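Local structure of 5-carboxymethyl-2-hydroxymuconate delta-isomerase (Mycobacterium smegmatis, 4PFZ) at residues P232-D237 against V253-K258; L135-G140 against T173-S178; A24-I29 against W44-V49. The protein probably acts as a metal-dependent isomerase or hydrolase of the fumarylacetoacetate hydrolase family, perhaps cleaving or rearranging small keto acids. One frame throughout, in Å; residues are numbered along the deposited sequence.

Overall arrangement
Three contacts sample two parts of the chain, the N-terminal region and the fumarylacetoacetate hydrolase fold. Contact 3 comes first along the sequence and pairs two short strands, 25-28 and 43-45, in the N-terminal region, linked onward through strands 11-18 and 2-8. Contact 2 follows, where the loop after strand 165-172 turns back over strand 134-145; its centre is 21 Å from that of contact 3, with nearest atoms about 11 Å apart. Contact 1 ties the turn before strand 238-243 to the end of strand 247-255. The centres of contacts 1 and 2 lie 30 Å apart, on opposite sides of the chain's centre; those of contacts 1 and 3 are 31 Å apart (nearest atoms about 19 Å).

Contact 1: residues P232-D237 against V253-K258; sequences PIEDGD and VVRKGK
The guanidinium of Arg255 meets the carboxylate of Glu234 at its edge, close to its own plane, and the two planes are turned 33° apart. Glu234 opens a type II beta turn, running to Asp237, that is laid against the end of strand 247-255 in the fumarylacetoacetate hydrolase fold. Arg255 NH2 gives a nearly straight bond to Glu234 OE1 (3.0 Å), forming a salt bridge, but it reaches that oxygen from above the carboxylate plane. At the same end Ile233 O stands oblique to the guanidinium, while NH1 turns to Ala105 O, so the group is held from two directions.

The Glu234-Asp237 turn is closed by Asp237 N to Glu234 O and braced by a side chain: Asp237 OD2 takes the backbone N of Glu234 at 2.7 Å. Asp237 OD1 goes to Asn187, so both carboxylate oxygens are engaged. Gly236, at a positive phi, presents its N to Val253 O (2.8 Å).

Val253 points toward the turn: CG1 lies 3.5 Å from Glu234 O, and CG2 meets Ile233 CD1 at 4.0 Å, with Leu101 and Val239 closing round the same pair. Asp235 swings its CG anti to the backbone N (chi1 -180°), which carries the carboxylate to the strand. There OD1 accepts Arg255 N at 3.0 Å, on its anti side and 21° out of the carboxylate plane.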
# COMPACT_ATOMS: atom_id res chain seq x y z
N PRO B 232 -16.49 -1.99 -19.33
CA PRO B 232 -16.32 -3.34 -18.79
C PRO B 232 -15.33 -4.19 -19.59
O PRO B 232 -15.08 -3.97 -20.78
CB PRO B 232 -17.73 -3.93 -18.88
CG PRO B 232 -18.36 -3.19 -20.03
CD PRO B 232 -17.82 -1.79 -19.94
N ILE B 233 -14.76 -5.16 -18.89
CA ILE B 233 -13.96 -6.20 -19.52
C ILE B 233 -14.49 -7.56 -19.04
O ILE B 233 -14.86 -7.71 -17.87
CB ILE B 233 -12.47 -6.05 -19.19
CG1 ILE B 233 -12.24 -6.07 -17.67
CG2 ILE B 233 -11.94 -4.74 -19.75
CD1 ILE B 233 -10.78 -6.02 -17.29
N GLU B 234 -14.55 -8.52 -19.94
CA GLU B 234 -15.14 -9.82 -19.64
C GLU B 234 -14.21 -10.95 -20.05
O GLU B 234 -13.26 -10.73 -20.80
CB GLU B 234 -16.49 -9.98 -20.35
CG GLU B 234 -17.58 -9.03 -19.87
CD GLU B 234 -18.07 -9.35 -18.46
OE1 GLU B 234 -17.83 -10.48 -17.98
OE2 GLU B 234 -18.69 -8.46 -17.84
N ASP B 235 -14.49 -12.15 -19.54
CA ASP B 235 -13.73 -13.36 -19.88
C ASP B 235 -13.49 -13.47 -21.40
O ASP B 235 -14.43 -13.42 -22.20
CB ASP B 235 -14.48 -14.59 -19.34
CG ASP B 235 -13.78 -15.90 -19.63
OD1 ASP B 235 -12.73 -16.18 -19.01
OD2 ASP B 235 -14.30 -16.69 -20.46
N GLY B 236 -12.23 -13.59 -21.79
CA GLY B 236 -11.87 -13.72 -23.20
C GLY B 236 -11.52 -12.42 -23.90
O GLY B 236 -11.10 -12.44 -25.07
N ASP B 237 -11.69 -11.29 -23.22
CA ASP B 237 -11.27 -10.01 -23.80
C ASP B 237 -9.75 -9.84 -23.78
O ASP B 237 -9.04 -10.50 -23.04
CB ASP B 237 -11.88 -8.82 -23.06
CG ASP B 237 -13.36 -8.65 -23.33
OD1 ASP B 237 -13.86 -9.22 -24.32
OD2 ASP B 237 -14.00 -7.93 -22.53
N VAL B 253 -7.92 -11.30 -20.49
CA VAL B 253 -8.83 -11.25 -19.35
C VAL B 253 -9.53 -12.59 -19.19
O VAL B 253 -10.03 -13.15 -20.16
CB VAL B 253 -9.89 -10.13 -19.53
CG1 VAL B 253 -10.84 -10.07 -18.35
CG2 VAL B 253 -9.20 -8.79 -19.72
N VAL B 254 -9.57 -13.09 -17.96
CA VAL B 254 -10.23 -14.36 -17.65
C VAL B 254 -11.09 -14.17 -16.41
O VAL B 254 -10.67 -13.50 -15.46
CB VAL B 254 -9.21 -15.50 -17.41
CG1 VAL B 254 -9.88 -16.72 -16.78
CG2 VAL B 254 -8.51 -15.88 -18.71
N ARG B 255 -12.30 -14.73 -16.40
CA ARG B 255 -13.07 -14.71 -15.16
C ARG B 255 -12.91 -16.02 -14.39
O ARG B 255 -12.94 -17.11 -14.96
CB ARG B 255 -14.55 -14.42 -15.39
CG ARG B 255 -15.30 -14.17 -14.07
CD ARG B 255 -16.75 -13.78 -14.26
NE ARG B 255 -16.93 -12.51 -14.95
CZ ARG B 255 -16.95 -11.32 -14.34
NH1 ARG B 255 -16.80 -11.23 -13.03
NH2 ARG B 255 -17.13 -10.21 -15.05
N LYS B 256 -12.72 -15.88 -13.08
CA LYS B 256 -12.54 -17.01 -12.17
C LYS B 256 -13.84 -17.77 -11.98
O LYS B 256 -14.91 -17.19 -12.04
CB LYS B 256 -12.01 -16.53 -10.81
N GLY B 257 -13.72 -19.08 -11.76
CA GLY B 257 -14.89 -19.92 -11.55
C GLY B 257 -15.60 -19.59 -10.25
O GLY B 257 -15.05 -18.92 -9.38
N LYS B 258 -16.84 -20.06 -10.13
CA LYS B 258 -17.64 -19.79 -8.94
C LYS B 258 -17.48 -20.91 -7.91
O LYS B 258 -16.56 -20.88 -7.09
CB LYS B 258 -19.11 -19.61 -9.31

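Contact 2: residues L135-G140 against T173-S178; sequences LGYTIG and TDLDPS
Pro177 sets its CG over one face of the Tyr137 ring, a CH-pi contact 3.8 Å from CG to the ring centroid and 26° off the normal. This belongs to the tight part of a contact between strand 134-145 of the fumarylacetoacetate hydrolase fold and the loop that leaves strand 165-172. The proline sits toward the phenol end rather than over the middle: its CG is 3.4 Å from Tyr137 CZ and 3.6 Å from Tyr137 OH. The ring stands there because CG of Tyr137 lies anti to its carbonyl carbon (chi1 -56°) and chi2 of -88° turns the flat side to the loop. Nearer the backbone, Leu175 CD2 touches Tyr137 CB at 3.9 Å, and Ile246 touches both of these side chains. Leu114 of the neighbouring strand 108-118 touches both Tyr137 and Pro177, enclosing that patch further. Packing is close again at the strand's start, where Leu135 and Gly136 form a classic beta bulge opposite Val117. Gly136 lets the loop come close, its CA 4.0 Å from Thr173 CA, and beside it the methyl CG2 of Thr173 rests 3.4 Å from Leu135 O.

The other side is looser and more polar. No hydrogen bond joins the two segments. Asp174 and Asp176 point away from the strand, into exposed positions, and OD1 of each accepts from within the loop: Asp174 OD1 from Thr173 OG1 at 2.9 Å, and Asp176 OD1 from Ser178 N in an Asx turn.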
# COMPACT_ATOMS: atom_id res chain seq x y z
N LEU B 135 12.14 8.53 -12.30
CA LEU B 135 12.98 7.68 -13.13
C LEU B 135 12.52 7.69 -14.59
O LEU B 135 13.33 7.84 -15.51
CB LEU B 135 12.98 6.24 -12.60
CG LEU B 135 13.66 5.25 -13.57
CD1 LEU B 135 15.16 5.50 -13.62
CD2 LEU B 135 13.37 3.81 -13.18
N GLY B 136 11.23 7.52 -14.77
CA GLY B 136 10.66 7.47 -16.10
C GLY B 136 9.18 7.21 -16.06
O GLY B 136 8.55 7.33 -15.00
N TYR B 137 8.61 6.89 -17.21
CA TYR B 137 7.17 6.70 -17.33
C TYR B 137 6.85 5.35 -17.94
O TYR B 137 7.55 4.89 -18.84
CB TYR B 137 6.55 7.81 -18.17
CG TYR B 137 6.88 9.17 -17.59
CD1 TYR B 137 6.06 9.75 -16.63
CD2 TYR B 137 8.04 9.84 -17.97
CE1 TYR B 137 6.39 10.99 -16.06
CE2 TYR B 137 8.36 11.07 -17.41
CZ TYR B 137 7.53 11.64 -16.45
OH TYR B 137 7.86 12.86 -15.88
N THR B 138 5.79 4.72 -17.44
CA THR B 138 5.31 3.49 -18.06
C THR B 138 3.78 3.56 -18.18
O THR B 138 3.19 4.64 -18.08
CB THR B 138 5.76 2.21 -17.28
OG1 THR B 138 5.52 1.05 -18.09
CG2 THR B 138 5.06 2.06 -15.89
N ILE B 139 3.14 2.42 -18.42
CA ILE B 139 1.70 2.39 -18.62
C ILE B 139 1.08 1.55 -17.52
O ILE B 139 1.67 0.58 -17.08
CB ILE B 139 1.32 1.81 -20.00
CG1 ILE B 139 2.14 2.49 -21.09
CG2 ILE B 139 -0.16 1.98 -20.25
CD1 ILE B 139 1.96 1.89 -22.49
N GLY B 140 -0.10 1.95 -17.08
CA GLY B 140 -0.80 1.21 -16.06
C GLY B 140 -2.26 1.00 -16.42
O GLY B 140 -2.80 1.68 -17.27
N THR B 173 12.76 6.72 -19.91
CA THR B 173 13.36 7.71 -19.02
C THR B 173 13.40 9.14 -19.59
O THR B 173 13.44 10.11 -18.83
CB THR B 173 14.78 7.30 -18.65
OG1 THR B 173 15.56 7.23 -19.85
CG2 THR B 173 14.78 5.93 -17.99
N ASP B 174 13.38 9.27 -20.91
CA ASP B 174 13.56 10.58 -21.54
C ASP B 174 12.28 11.14 -22.16
O ASP B 174 12.31 12.13 -22.88
CB ASP B 174 14.64 10.52 -22.63
CG ASP B 174 15.90 9.81 -22.18
OD1 ASP B 174 16.18 9.80 -20.96
OD2 ASP B 174 16.61 9.26 -23.06
N LEU B 175 11.15 10.49 -21.88
CA LEU B 175 9.87 10.90 -22.45
C LEU B 175 9.47 12.31 -22.00
O LEU B 175 9.60 12.65 -20.83
CB LEU B 175 8.79 9.89 -22.07
CG LEU B 175 7.39 10.03 -22.67
CD1 LEU B 175 7.35 9.56 -24.11
CD2 LEU B 175 6.38 9.25 -21.81
N ASP B 176 9.00 13.14 -22.94
CA ASP B 176 8.28 14.36 -22.57
C ASP B 176 6.80 14.02 -22.44
O ASP B 176 6.09 13.96 -23.43
CB ASP B 176 8.47 15.48 -23.61
CG ASP B 176 7.74 16.77 -23.21
OD1 ASP B 176 7.04 16.78 -22.17
OD2 ASP B 176 7.85 17.76 -23.96
N PRO B 177 6.33 13.81 -21.21
CA PRO B 177 4.96 13.31 -21.01
C PRO B 177 3.92 14.42 -20.97
O PRO B 177 2.78 14.18 -20.57
CB PRO B 177 5.06 12.60 -19.67
CG PRO B 177 6.05 13.44 -18.92
CD PRO B 177 7.03 13.99 -19.93
N SER B 178 4.32 15.62 -21.38
CA SER B 178 3.47 16.80 -21.26
C SER B 178 2.25 16.77 -22.17
O SER B 178 1.20 17.34 -21.84
CB SER B 178 4.29 18.06 -21.56
OG SER B 178 3.48 19.21 -21.46

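Contact 3: residues A24-I29 against W44-V49; sequences AVCKEI and WPLADV
Cys26 and Leu46 come together through their first torsions: SG of Cys26 is anti to its carbonyl carbon (chi1 -52°), and CG of Leu46 is anti to its backbone N (chi1 -174°). The sulfur thereby meets Leu46 CD1 at 3.5 Å, with Val49 CG2 on it at 4.1 Å. Ala24 adds its methyl, CB to Leu46 CB at 3.6 Å.

These side chains hang from an antiparallel ladder between strands 25-28 and 43-45 in the N-terminal Rv2993c-like region. Strand 11-18 flanks strand 25-28, its Val15 and Ile17 packing on Cys26, while Trp44 packs on Ile6 and Ser8 of strand 2-8. In the hydrogen-bonded pair, Trp44 N gives to Cys26 O (2.8 Å); the return bond, Cys26 N to Trp44 O, is improbably short as modelled, its length doubtful. Val25 and Pro45 are the non-hydrogen-bonded pair, their side chains diverging. Past the proline, Leu46 N reaches back to Ala24 O (2.8 Å) from well above the carbonyl plane.

At the other end Glu28 packs CB 3.6 Å from Trp44 CZ3, and its CD lies in the ring plane at the six-membered edge, the carboxylate turned 52° from the ring. OE1 comes in obliquely, 3.4 Å from Trp44 CH2, and its charge probably feels the nearby C-H groups only weakly. Backbone bonds thus join the strands, while Cys26 SG packs on Leu46 and Val49 just past the second.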
# COMPACT_ATOMS: atom_id res chain seq x y z
N ALA B 24 15.53 -7.13 -31.96
CA ALA B 24 15.59 -6.27 -30.79
C ALA B 24 16.41 -6.91 -29.69
O ALA B 24 16.38 -8.12 -29.52
CB ALA B 24 14.19 -5.95 -30.28
N VAL B 25 17.11 -6.08 -28.92
CA VAL B 25 18.01 -6.59 -27.90
C VAL B 25 17.66 -6.07 -26.51
O VAL B 25 17.39 -4.88 -26.32
CB VAL B 25 19.48 -6.23 -28.23
CG1 VAL B 25 19.61 -4.76 -28.62
CG2 VAL B 25 20.41 -6.56 -27.06
N CYS B 26 17.63 -6.98 -25.56
CA CYS B 26 17.63 -6.63 -24.15
C CYS B 26 19.04 -6.88 -23.64
O CYS B 26 19.52 -8.01 -23.65
CB CYS B 26 16.61 -7.44 -23.36
SG CYS B 26 14.96 -7.40 -24.05
N LYS B 27 19.70 -5.81 -23.22
CA LYS B 27 21.02 -5.91 -22.62
C LYS B 27 20.85 -5.81 -21.11
O LYS B 27 20.04 -5.03 -20.63
CB LYS B 27 21.95 -4.82 -23.14
N GLU B 28 21.61 -6.61 -20.37
CA GLU B 28 21.53 -6.60 -18.91
C GLU B 28 22.19 -5.34 -18.33
O GLU B 28 22.93 -4.64 -19.02
CB GLU B 28 22.17 -7.87 -18.33
CG GLU B 28 22.00 -8.04 -16.81
CD GLU B 28 22.27 -9.44 -16.29
OE1 GLU B 28 22.91 -10.24 -17.01
OE2 GLU B 28 21.84 -9.72 -15.15
N ILE B 29 21.90 -5.05 -17.06
CA ILE B 29 22.61 -4.02 -16.31
C ILE B 29 23.32 -4.65 -15.11
O ILE B 29 24.08 -4.00 -14.39
CB ILE B 29 21.67 -2.91 -15.81
N TRP B 44 20.06 -10.61 -24.38
CA TRP B 44 18.96 -11.41 -24.87
C TRP B 44 18.24 -10.62 -25.95
O TRP B 44 17.99 -9.43 -25.79
CB TRP B 44 18.01 -11.78 -23.74
CG TRP B 44 18.68 -12.48 -22.60
CD1 TRP B 44 18.90 -13.82 -22.48
CD2 TRP B 44 19.21 -11.87 -21.42
NE1 TRP B 44 19.54 -14.08 -21.29
CE2 TRP B 44 19.75 -12.91 -20.62
CE3 TRP B 44 19.30 -10.56 -20.95
CZ2 TRP B 44 20.35 -12.66 -19.39
CZ3 TRP B 44 19.89 -10.32 -19.73
CH2 TRP B 44 20.41 -11.37 -18.96
N PRO B 45 17.93 -11.27 -27.08
CA PRO B 45 16.98 -10.61 -27.96
C PRO B 45 15.63 -10.50 -27.28
O PRO B 45 15.34 -11.31 -26.40
CB PRO B 45 16.92 -11.53 -29.18
CG PRO B 45 17.42 -12.85 -28.69
CD PRO B 45 18.44 -12.53 -27.65
N LEU B 46 14.83 -9.52 -27.67
CA LEU B 46 13.52 -9.30 -27.08
C LEU B 46 12.58 -10.44 -27.46
O LEU B 46 11.63 -10.78 -26.74
CB LEU B 46 12.96 -7.95 -27.54
CG LEU B 46 11.64 -7.47 -26.93
CD1 LEU B 46 11.70 -7.55 -25.41
CD2 LEU B 46 11.37 -6.05 -27.38
N ALA B 47 12.87 -11.04 -28.61
CA ALA B 47 12.06 -12.13 -29.15
C ALA B 47 12.13 -13.38 -28.27
O ALA B 47 11.15 -14.11 -28.15
CB ALA B 47 12.51 -12.46 -30.57
N ASP B 48 13.29 -13.60 -27.66
CA ASP B 48 13.54 -14.82 -26.90
C ASP B 48 12.95 -14.80 -25.50
O ASP B 48 12.60 -15.84 -24.94
CB ASP B 48 15.05 -15.07 -26.81
N VAL B 49 12.83 -13.60 -24.93
CA VAL B 49 12.45 -13.45 -23.53
C VAL B 49 11.08 -12.80 -23.36
O VAL B 49 10.45 -12.37 -24.33
CB VAL B 49 13.49 -12.62 -22.78
CG1 VAL B 49 14.86 -13.28 -22.89
CG2 VAL B 49 13.53 -11.19 -23.33